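Local coordinates for protein succinate-semialdehyde dehydrogenase (Synechococcus sp., PDB 4ITA) that probably oxidises succinic semialdehyde to succinate with NADP+ as hydride acceptor, as a member of the aldehyde dehydrogenase family, at residues 72-77 / 161-166; 130-135 / 156-161. All coordinates share one frame; numbering follows the deposited sequence.

Overall arrangement
Both contacts are buried and lie side by side, their centres 8 Å apart, with Val161 common to the two. Contact 1 joins the C-terminal end of helix 64-75 to the start of helix 162-175. Contact 2, nested inside the chain loop that contact 1 closes, joins the loops following strands 115-129 and 152-156. Their chemistry differs with place: in contact 1 a single carboxylate meets backbone N-H groups at a helix start, whereas in contact 2 a histidine ring joins two loops, whose Trp132, Lys156, Ser159 and backbone atoms face the bound NADPH. The two meet directly where Met75 CE packs on Trp132 O and where Ala165 rests against His157.

Contact 1: 72-77 / 161-166; sequences TTEMGK and VPQCAL
Glu74 and Val161 bring the two backbones nearest, CA to CA 5.8 Å, where the C-terminal end of helix 64-75 faces the first turn of helix 162-175. Val161 occupies the N-cap position but has no polar side-chain atom; the acceptor at this helix start comes from Glu74. With CG anti to its carbonyl carbon (chi1 -65°) and the chain extended beyond, Glu74 reaches across with both oxygens: OE2 takes the N-H of Gln163 on its syn side at 2.9 Å, and OE1 takes the N-H of Cys164 from above the carboxylate plane, also at 2.9 Å. The partial positive end of the helix dipole, together with the two N-H donors, would probably favour the ionised carboxylate. OE2 also holds Thr7 OG1, a hydroxyl shared with Gln163 NE2, so the N-terminal strand 6-8 is tied to the same spot. Helix 162-175 is the crossover between the parallel strands 152-156 and 182-185 of the Rossmann-like cofactor domain, and Glu74 ties its N-terminal end to helix 64-75. Packing round the carboxylate is close: Pro162 CD lies 3.2 Å from Glu74 OE2, and the Gln163 aliphatic chain crosses the group, its amide plane turned 63° from the carboxylate. With an alanine here, the N-H groups of Gln163 and Cys164 would probably be left without their acceptor and a gap would open beside the Pro162 ring. Next to this grip, Met75 CG touches Val161 CG1 at 3.9 Å before the chain bends and carries the sulfur away.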
# COMPACT_ATOMS: atom_id res chain seq x y z
N THR A 72 -23.51 -12.94 -19.29
CA THR A 72 -24.76 -13.57 -18.87
C THR A 72 -24.69 -15.09 -18.95
O THR A 72 -25.12 -15.79 -18.04
CB THR A 72 -25.93 -13.04 -19.71
OG1 THR A 72 -26.06 -11.64 -19.48
CG2 THR A 72 -27.24 -13.74 -19.34
N THR A 73 -24.13 -15.61 -20.04
CA THR A 73 -24.02 -17.05 -20.22
C THR A 73 -23.16 -17.68 -19.12
O THR A 73 -23.51 -18.73 -18.58
CB THR A 73 -23.40 -17.38 -21.58
OG1 THR A 73 -24.27 -16.91 -22.61
CG2 THR A 73 -23.19 -18.88 -21.74
N GLU A 74 -22.04 -17.04 -18.79
CA GLU A 74 -21.12 -17.64 -17.83
C GLU A 74 -21.52 -17.46 -16.37
O GLU A 74 -21.32 -18.36 -15.56
CB GLU A 74 -19.69 -17.12 -18.03
CG GLU A 74 -19.07 -17.54 -19.36
CD GLU A 74 -17.56 -17.44 -19.35
OE1 GLU A 74 -17.03 -16.33 -19.12
OE2 GLU A 74 -16.91 -18.49 -19.58
N MET A 75 -22.06 -16.29 -16.01
CA MET A 75 -22.27 -16.01 -14.60
C MET A 75 -23.65 -15.48 -14.21
O MET A 75 -23.89 -15.17 -13.05
CB MET A 75 -21.13 -15.16 -14.03
CG MET A 75 -20.79 -13.89 -14.82
SD MET A 75 -22.05 -12.57 -14.75
CE MET A 75 -22.08 -12.24 -12.97
N GLY A 76 -24.56 -15.38 -15.18
CA GLY A 76 -25.98 -15.25 -14.89
C GLY A 76 -26.56 -13.87 -14.61
O GLY A 76 -27.76 -13.75 -14.35
N LYS A 77 -25.75 -12.81 -14.67
CA LYS A 77 -26.31 -11.47 -14.50
C LYS A 77 -27.20 -11.14 -15.71
O LYS A 77 -27.01 -11.70 -16.79
CB LYS A 77 -25.22 -10.41 -14.31
CG LYS A 77 -24.52 -9.98 -15.59
CD LYS A 77 -23.35 -9.05 -15.28
CE LYS A 77 -23.84 -7.67 -14.91
NZ LYS A 77 -22.86 -6.95 -14.03
N VAL A 161 -15.39 -17.91 -15.24
CA VAL A 161 -15.54 -16.96 -16.35
C VAL A 161 -14.39 -16.97 -17.37
O VAL A 161 -13.88 -15.91 -17.76
CB VAL A 161 -15.86 -15.51 -15.86
CG1 VAL A 161 -17.22 -15.48 -15.17
CG2 VAL A 161 -14.78 -14.99 -14.93
N PRO A 162 -13.98 -18.17 -17.83
CA PRO A 162 -12.86 -18.22 -18.78
C PRO A 162 -13.15 -17.50 -20.10
O PRO A 162 -12.24 -16.87 -20.65
CB PRO A 162 -12.66 -19.73 -19.01
CG PRO A 162 -13.99 -20.33 -18.73
CD PRO A 162 -14.55 -19.51 -17.61
N GLN A 163 -14.37 -17.57 -20.61
CA GLN A 163 -14.67 -16.86 -21.86
C GLN A 163 -14.60 -15.34 -21.69
O GLN A 163 -14.14 -14.64 -22.59
CB GLN A 163 -16.01 -17.28 -22.45
CG GLN A 163 -16.06 -18.74 -22.86
CD GLN A 163 -17.34 -19.09 -23.57
OE1 GLN A 163 -17.72 -18.43 -24.55
NE2 GLN A 163 -18.04 -20.11 -23.08
N CYS A 164 -15.04 -14.83 -20.55
CA CYS A 164 -14.89 -13.41 -20.27
C CYS A 164 -13.42 -13.03 -20.21
O CYS A 164 -13.01 -12.03 -20.80
CB CYS A 164 -15.57 -13.02 -18.95
SG CYS A 164 -17.38 -13.10 -18.96
N ALA A 165 -12.65 -13.84 -19.52
CA ALA A 165 -11.22 -13.59 -19.37
C ALA A 165 -10.50 -13.58 -20.73
O ALA A 165 -9.69 -12.69 -21.01
CB ALA A 165 -10.61 -14.60 -18.43
N LEU A 166 -10.83 -14.54 -21.59
CA LEU A 166 -10.24 -14.58 -22.93
C LEU A 166 -10.71 -13.41 -23.78
O LEU A 166 -9.94 -12.84 -24.55
CB LEU A 166 -10.55 -15.91 -23.61
CG LEU A 166 -9.91 -17.12 -22.93
CD1 LEU A 166 -10.51 -18.41 -23.47
CD2 LEU A 166 -8.40 -17.10 -23.11

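Contact 2: 130-135 / 156-161; sequences MPWNFP and KHASNV. With NDP (NADPH dihydro-nicotinamide-adenine-dinucleotide phosphate), chain C.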
# COMPACT_ATOMS: atom_id res chain seq x y z
N MET A 130 -9.08 -11.60 -10.05
CA MET A 130 -10.39 -10.96 -10.20
C MET A 130 -11.55 -11.94 -9.99
O MET A 130 -11.38 -13.15 -10.18
CB MET A 130 -10.50 -10.29 -11.57
CG MET A 130 -9.58 -9.07 -11.72
SD MET A 130 -10.04 -7.61 -10.73
CE MET A 130 -8.45 -7.13 -10.04
N PRO A 131 -12.72 -11.43 -9.61
CA PRO A 131 -13.88 -12.28 -9.33
C PRO A 131 -14.90 -12.34 -10.47
O PRO A 131 -14.87 -11.51 -11.39
CB PRO A 131 -14.51 -11.58 -8.12
CG PRO A 131 -14.32 -10.15 -8.45
CD PRO A 131 -12.95 -10.05 -9.13
N TRP A 132 -15.82 -13.29 -10.40
CA TRP A 132 -16.79 -13.47 -11.47
C TRP A 132 -17.93 -12.44 -11.46
O TRP A 132 -18.67 -12.37 -12.43
CB TRP A 132 -17.37 -14.89 -11.47
CG TRP A 132 -17.86 -15.35 -10.13
CD1 TRP A 132 -17.24 -16.24 -9.30
CD2 TRP A 132 -19.07 -14.95 -9.45
NE1 TRP A 132 -17.98 -16.42 -8.15
CE2 TRP A 132 -19.10 -15.63 -8.22
CE3 TRP A 132 -20.12 -14.08 -9.76
CZ2 TRP A 132 -20.14 -15.47 -7.29
CZ3 TRP A 132 -21.15 -13.91 -8.83
CH2 TRP A 132 -21.14 -14.60 -7.62
N ASN A 133 -18.09 -11.65 -10.40
CA ASN A 133 -19.33 -10.87 -10.29
C ASN A 133 -19.46 -9.69 -11.25
O ASN A 133 -20.56 -9.38 -11.70
CB ASN A 133 -19.67 -10.50 -8.84
CG ASN A 133 -18.75 -9.45 -8.26
OD1 ASN A 133 -17.58 -9.35 -8.62
ND2 ASN A 133 -19.29 -8.65 -7.34
N PHE A 134 -18.34 -9.06 -11.58
CA PHE A 134 -18.32 -8.03 -12.62
C PHE A 134 -17.14 -8.38 -13.50
O PHE A 134 -16.07 -7.77 -13.40
CB PHE A 134 -18.18 -6.62 -12.03
CG PHE A 134 -19.39 -6.18 -11.24
CD1 PHE A 134 -19.42 -6.32 -9.87
CD2 PHE A 134 -20.48 -5.62 -11.88
CE1 PHE A 134 -20.53 -5.91 -9.13
CE2 PHE A 134 -21.60 -5.21 -11.16
CZ PHE A 134 -21.62 -5.36 -9.78
N PRO A 135 -17.32 -9.39 -14.35
CA PRO A 135 -16.17 -10.04 -15.01
C PRO A 135 -15.47 -9.19 -16.06
O PRO A 135 -14.34 -9.51 -16.42
CB PRO A 135 -16.79 -11.30 -15.62
CG PRO A 135 -18.22 -10.92 -15.89
CD PRO A 135 -18.61 -9.99 -14.76
N LYS A 156 -5.36 -13.39 -13.51
CA LYS A 156 -5.97 -14.65 -13.10
C LYS A 156 -7.42 -14.34 -12.76
O LYS A 156 -7.72 -13.75 -11.72
CB LYS A 156 -5.23 -15.27 -11.90
CG LYS A 156 -5.80 -16.62 -11.45
CD LYS A 156 -6.76 -16.50 -10.25
CE LYS A 156 -7.31 -17.87 -9.82
NZ LYS A 156 -8.29 -18.44 -10.79
N HIS A 157 -8.31 -14.68 -13.68
CA HIS A 157 -9.73 -14.44 -13.49
C HIS A 157 -10.33 -15.64 -12.76
O HIS A 157 -9.69 -16.67 -12.57
CB HIS A 157 -10.42 -14.21 -14.84
CG HIS A 157 -11.51 -13.18 -14.79
ND1 HIS A 157 -12.27 -12.95 -13.66
CD2 HIS A 157 -11.95 -12.31 -15.73
CE1 HIS A 157 -13.13 -11.98 -13.91
NE2 HIS A 157 -12.97 -11.58 -15.16
N ALA A 158 -11.58 -15.48 -12.35
CA ALA A 158 -12.30 -16.56 -11.69
C ALA A 158 -12.43 -17.75 -12.64
O ALA A 158 -12.55 -17.57 -13.86
CB ALA A 158 -13.66 -16.07 -11.26
N SER A 159 -12.42 -18.96 -12.09
CA SER A 159 -12.40 -20.17 -12.90
C SER A 159 -13.69 -20.43 -13.68
O SER A 159 -13.70 -21.25 -14.60
CB SER A 159 -12.05 -21.38 -12.04
OG SER A 159 -10.68 -21.38 -11.70
N ASN A 160 -14.76 -19.74 -13.30
CA ASN A 160 -16.05 -19.89 -13.97
C ASN A 160 -16.33 -18.83 -15.03
O ASN A 160 -17.38 -18.84 -15.65
CB ASN A 160 -17.18 -19.91 -12.94
CG ASN A 160 -17.24 -18.64 -12.12
OD1 ASN A 160 -16.21 -18.06 -11.77
ND2 ASN A 160 -18.46 -18.19 -11.81
N VAL A 161 -15.39 -17.91 -15.24
CA VAL A 161 -15.54 -16.96 -16.35
C VAL A 161 -14.39 -16.97 -17.37
O VAL A 161 -13.88 -15.91 -17.76
CB VAL A 161 -15.86 -15.51 -15.86
CG1 VAL A 161 -17.22 -15.48 -15.17
CG2 VAL A 161 -14.78 -14.99 -14.93
PA NDP C . -13.32 -15.60 -4.27
O1A NDP C . -12.41 -14.88 -3.32
O2A NDP C . -13.71 -17.03 -3.99
O5B NDP C . -12.67 -15.57 -5.73
C5B NDP C . -12.16 -14.36 -6.30
C4B NDP C . -10.90 -14.63 -7.12
O4B NDP C . -9.87 -15.08 -6.23
C3B NDP C . -11.06 -15.75 -8.14
O3B NDP C . -10.20 -15.49 -9.25
C2B NDP C . -10.55 -16.97 -7.39
O2B NDP C . -10.09 -18.01 -8.23
C1B NDP C . -9.39 -16.35 -6.67
N9A NDP C . -8.95 -17.06 -5.45
C8A NDP C . -9.71 -17.68 -4.53
N7A NDP C . -8.93 -18.17 -3.54
C5A NDP C . -7.66 -17.85 -3.83
C6A NDP C . -6.33 -18.06 -3.23
N6A NDP C . -6.21 -18.73 -2.07
N1A NDP C . -5.26 -17.55 -3.88
C2A NDP C . -5.37 -16.88 -5.03
N3A NDP C . -6.54 -16.65 -5.65
C4A NDP C . -7.68 -17.11 -5.09
O3 NDP C . -14.61 -14.62 -4.38
PN NDP C . -16.20 -14.88 -4.59
O1N NDP C . -16.69 -16.06 -3.79
O2N NDP C . -16.47 -14.79 -6.07
O5D NDP C . -16.81 -13.55 -3.91
C5D NDP C . -16.57 -12.27 -4.48
C4D NDP C . -16.09 -11.31 -3.40
O4D NDP C . -15.47 -10.17 -4.00
C3D NDP C . -17.22 -10.77 -2.54
O3D NDP C . -16.83 -10.75 -1.17
C2D NDP C . -17.40 -9.38 -3.13
O2D NDP C . -18.04 -8.52 -2.18
C1D NDP C . -15.97 -8.97 -3.40
N1N NDP C . -15.94 -7.84 -4.33
C2N NDP C . -15.16 -6.77 -4.07
C3N NDP C . -15.46 -5.54 -4.66
C7N NDP C . -14.60 -4.34 -4.42
O7N NDP C . -14.28 -3.65 -5.39
N7N NDP C . -14.20 -4.04 -3.19
C4N NDP C . -16.67 -5.37 -5.54
C5N NDP C . -17.07 -6.66 -6.08
C6N NDP C . -16.68 -7.85 -5.45
P2B NDP C . -10.98 -19.31 -8.54
O1X NDP C . -10.07 -20.10 -9.44
O2X NDP C . -11.23 -19.99 -7.21
O3X NDP C . -12.23 -18.87 -9.23
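The His157 ring presents its edge to the carbonyls of Pro131 and Pro135: its NE2-H points almost straight (176°) at Pro135 O, 2.8 Å away, in both the ring plane and the carbonyl plane, on a lone pair. Pro131 O lies 3.1 Å from His157 CE1. The ring is sandwiched, with Val161 CG2 over the centre of one face and Met130 CB making an off-centre CH-pi contact on the opposite face. Trp132 is met differently. Its CG lies between backbone N and carbonyl carbon (chi1 50°), which turns one indole face to the Asn160 amide; the planes stand 88° apart, ND2 lies over that face, and Asn160 OD1 comes within 3.2 Å of Trp132 CD1. Ala158 CB is at the indole edge, while Trp132 NE1 approaches the cofactor pyrophosphate, 3.0 Å from NDP O2N. Between the backbones Met130 N donates to Lys156 O, and Met130 O receives the ribose hydroxyl O3B. Lys156, at the end of strand 152-156, and Ser159, in the turn 158-161, hold the 2'-phosphate: Lys156 NZ and Ser159 OG both reach O1X, and Ser159 N reaches O3X at 2.9 Å. Lys156 NZ also bonds to His157 O. Because His157 ND1 accepts the N-H of Ala158 while NE2 donates, the imidazole is probably neutral with its proton on NE2, and the phosphate grip is consistent with a preference for NADP(H) over NAD(H).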